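PDB 2ICS: adenine Deaminase from Enterococcus faecalis, which is a zinc-dependent amidohydrolase that deacetylates acetyl-(R)-mandelate in vitro, though with very low efficiency, and binds adenine at its binuclear zinc site. Local coordinates for residues L172-Q175 and I176-E179. Residues are numbered along the deposited sequence; the frame is centred on the assembly and turned at random.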
ATOM      1  N   LEU A 172       8.117   5.509  21.472  1.00 31.57           N
ATOM      2  CA  LEU A 172       7.895   4.126  21.866  1.00 32.17           C
ATOM      3  C   LEU A 172       7.924   3.246  20.616  1.00 33.15           C
ATOM      4  O   LEU A 172       8.436   2.127  20.648  1.00 33.27           O
ATOM      5  CB  LEU A 172       6.540   3.974  22.569  1.00 32.67           C
ATOM      6  CG  LEU A 172       6.350   4.630  23.941  1.00 35.25           C
ATOM      7  CD1 LEU A 172       4.930   4.374  24.421  1.00 35.39           C
ATOM      8  CD2 LEU A 172       7.355   4.069  24.945  1.00 35.07           C
ATOM      9  N   ALA A 173       7.375   3.761  19.518  1.00 32.37           N
ATOM     10  CA  ALA A 173       7.349   3.016  18.262  1.00 32.04           C
ATOM     11  C   ALA A 173       8.781   2.774  17.781  1.00 31.98           C
ATOM     12  O   ALA A 173       9.127   1.670  17.371  1.00 31.23           O
ATOM     13  CB  ALA A 173       6.551   3.786  17.209  1.00 28.83           C
ATOM     14  N   LYS A 174       9.614   3.807  17.839  1.00 32.39           N
ATOM     15  CA  LYS A 174      11.002   3.663  17.418  1.00 34.91           C
ATOM     16  C   LYS A 174      11.763   2.685  18.323  1.00 36.12           C
ATOM     17  O   LYS A 174      12.630   1.946  17.860  1.00 35.38           O
ATOM     18  CB  LYS A 174      11.694   5.029  17.409  1.00 35.37           C
ATOM     19  CG  LYS A 174      11.154   5.982  16.343  1.00 35.32           C
ATOM     20  CD  LYS A 174      11.404   5.449  14.928  1.00 33.29           C
ATOM     21  CE  LYS A 174      12.883   5.495  14.563  1.00 30.22           C
ATOM     22  NZ  LYS A 174      13.166   4.860  13.241  1.00 26.55           N
ATOM     23  N   GLN A 175      11.433   2.681  19.612  1.00 37.84           N
ATOM     24  CA  GLN A 175      12.078   1.782  20.565  1.00 39.48           C
ATOM     25  C   GLN A 175      11.696   0.344  20.226  1.00 39.10           C
ATOM     26  O   GLN A 175      12.549  -0.542  20.170  1.00 38.61           O
ATOM     27  CB  GLN A 175      11.627   2.112  21.989  1.00 43.70           C
ATOM     28  CG  GLN A 175      12.115   1.141  23.052  1.00 48.31           C
ATOM     29  CD  GLN A 175      11.429   1.360  24.388  1.00 52.13           C
ATOM     30  OE1 GLN A 175      11.456   2.464  24.938  1.00 53.41           O
ATOM     31  NE2 GLN A 175      10.806   0.309  24.920  1.00 53.69           N
ATOM     32  N   ILE A 176      10.401   0.129  20.010  1.00 37.97           N
ATOM     33  CA  ILE A 176       9.873  -1.179  19.653  1.00 36.74           C
ATOM     34  C   ILE A 176      10.521  -1.669  18.360  1.00 38.30           C
ATOM     35  O   ILE A 176      10.740  -2.870  18.184  1.00 39.02           O
ATOM     36  CB  ILE A 176       8.347  -1.118  19.448  1.00 36.08           C
ATOM     37  CG1 ILE A 176       7.668  -0.758  20.769  1.00 32.59           C
ATOM     38  CG2 ILE A 176       7.833  -2.453  18.905  1.00 32.34           C
ATOM     39  CD1 ILE A 176       6.192  -0.502  20.645  1.00 33.67           C
ATOM     40  N   GLN A 177      10.820  -0.737  17.458  1.00 38.66           N
ATOM     41  CA  GLN A 177      11.453  -1.076  16.187  1.00 39.43           C
ATOM     42  C   GLN A 177      12.862  -1.569  16.480  1.00 41.16           C
ATOM     43  O   GLN A 177      13.317  -2.572  15.924  1.00 41.11           O
ATOM     44  CB  GLN A 177      11.510   0.153  15.269  1.00 37.08           C
ATOM     45  CG  GLN A 177      12.204  -0.099  13.927  1.00 35.93           C
ATOM     46  CD  GLN A 177      12.220   1.132  13.023  1.00 35.50           C
ATOM     47  OE1 GLN A 177      12.746   2.185  13.392  1.00 34.80           O
ATOM     48  NE2 GLN A 177      11.642   1.001  11.833  1.00 30.88           N
ATOM     49  N   GLN A 178      13.542  -0.853  17.366  1.00 42.57           N
ATOM     50  CA  GLN A 178      14.898  -1.192  17.767  1.00 44.52           C
ATOM     51  C   GLN A 178      14.927  -2.588  18.397  1.00 44.09           C
ATOM     52  O   GLN A 178      15.853  -3.364  18.173  1.00 44.11           O
ATOM     53  CB  GLN A 178      15.399  -0.162  18.779  1.00 47.66           C
ATOM     54  CG  GLN A 178      16.848  -0.333  19.203  1.00 54.01           C
ATOM     55  CD  GLN A 178      17.821   0.131  18.137  1.00 57.54           C
ATOM     56  OE1 GLN A 178      17.835  -0.393  17.022  1.00 60.10           O
ATOM     57  NE2 GLN A 178      18.640   1.122  18.475  1.00 58.97           N
ATOM     58  N   GLU A 179      13.901  -2.898  19.180  1.00 43.35           N
ATOM     59  CA  GLU A 179      13.805  -4.183  19.862  1.00 43.80           C
ATOM     60  C   GLU A 179      13.417  -5.359  18.969  1.00 43.49           C
ATOM     61  O   GLU A 179      13.462  -6.510  19.409  1.00 43.41           O
ATOM     62  CB  GLU A 179      12.808  -4.083  21.023  1.00 44.89           C
ATOM     63  CG  GLU A 179      13.286  -3.230  22.191  1.00 47.69           C
ATOM     64  CD  GLU A 179      12.214  -3.031  23.251  1.00 49.98           C
ATOM     65  OE1 GLU A 179      11.618  -4.033  23.699  1.00 50.08           O
ATOM     66  OE2 GLU A 179      11.971  -1.869  23.644  1.00 53.07           O
TER
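Lys174 and Gln177, three residues apart on one helix, are joined by a side-chain hydrogen bond: NZ of Lys174 lies 2.7 Å from OE1 of Gln177. The ammonium sits in the carbonyl plane of the amide, with a C=O...N angle of 153°. Consecutive bends at the second and third torsions of the lysine chain swing its end forward, toward Gln177, whereas Gln177 reaches out fully extended, its CG anti to the backbone N. The same ammonium forms salt bridges with Glu204 and Asp207, and NE2 of Gln177 donates to the carbonyl of Ile183 and to OD1 of Asp207. Both ends of the glutamine amide are therefore engaged, which fixes its rotation, and the two carboxylates probably offset the lysine charge.

A second side-chain bond spans i to i+4. NE2 of Gln175 donates to OE2 of Glu179 at 2.8 Å; the N-H...O angle of 143° shows a bent bond, although the oxygen is met nearly along its C-O axis. The two chains run side by side with amide and carboxylate planes 19° apart, and CG of Gln175 also lies 3.1 Å from that OE2.

Backbone bonds carry the remaining polar contacts: the amide nitrogens of Ile176 to Glu179 each donate to the carbonyl oxygen four residues earlier, as from Ile176 N to Leu172 O at 2.9 Å. Within the same turn, CG1 of Ile176 sits close to the carbonyl oxygen of Leu172, at 3.0 Å. The apolar part lies outward, where the Ile176 side chain packs on Ile117, Ala136 and Val139, joining this helix to helix 136-145.

This i to i+4 bonding is that of an alpha-helix, here within the C-terminal part of helix 168-178, which precedes strand 186-189 of the TIM barrel, the strand that carries the zinc ligand His188.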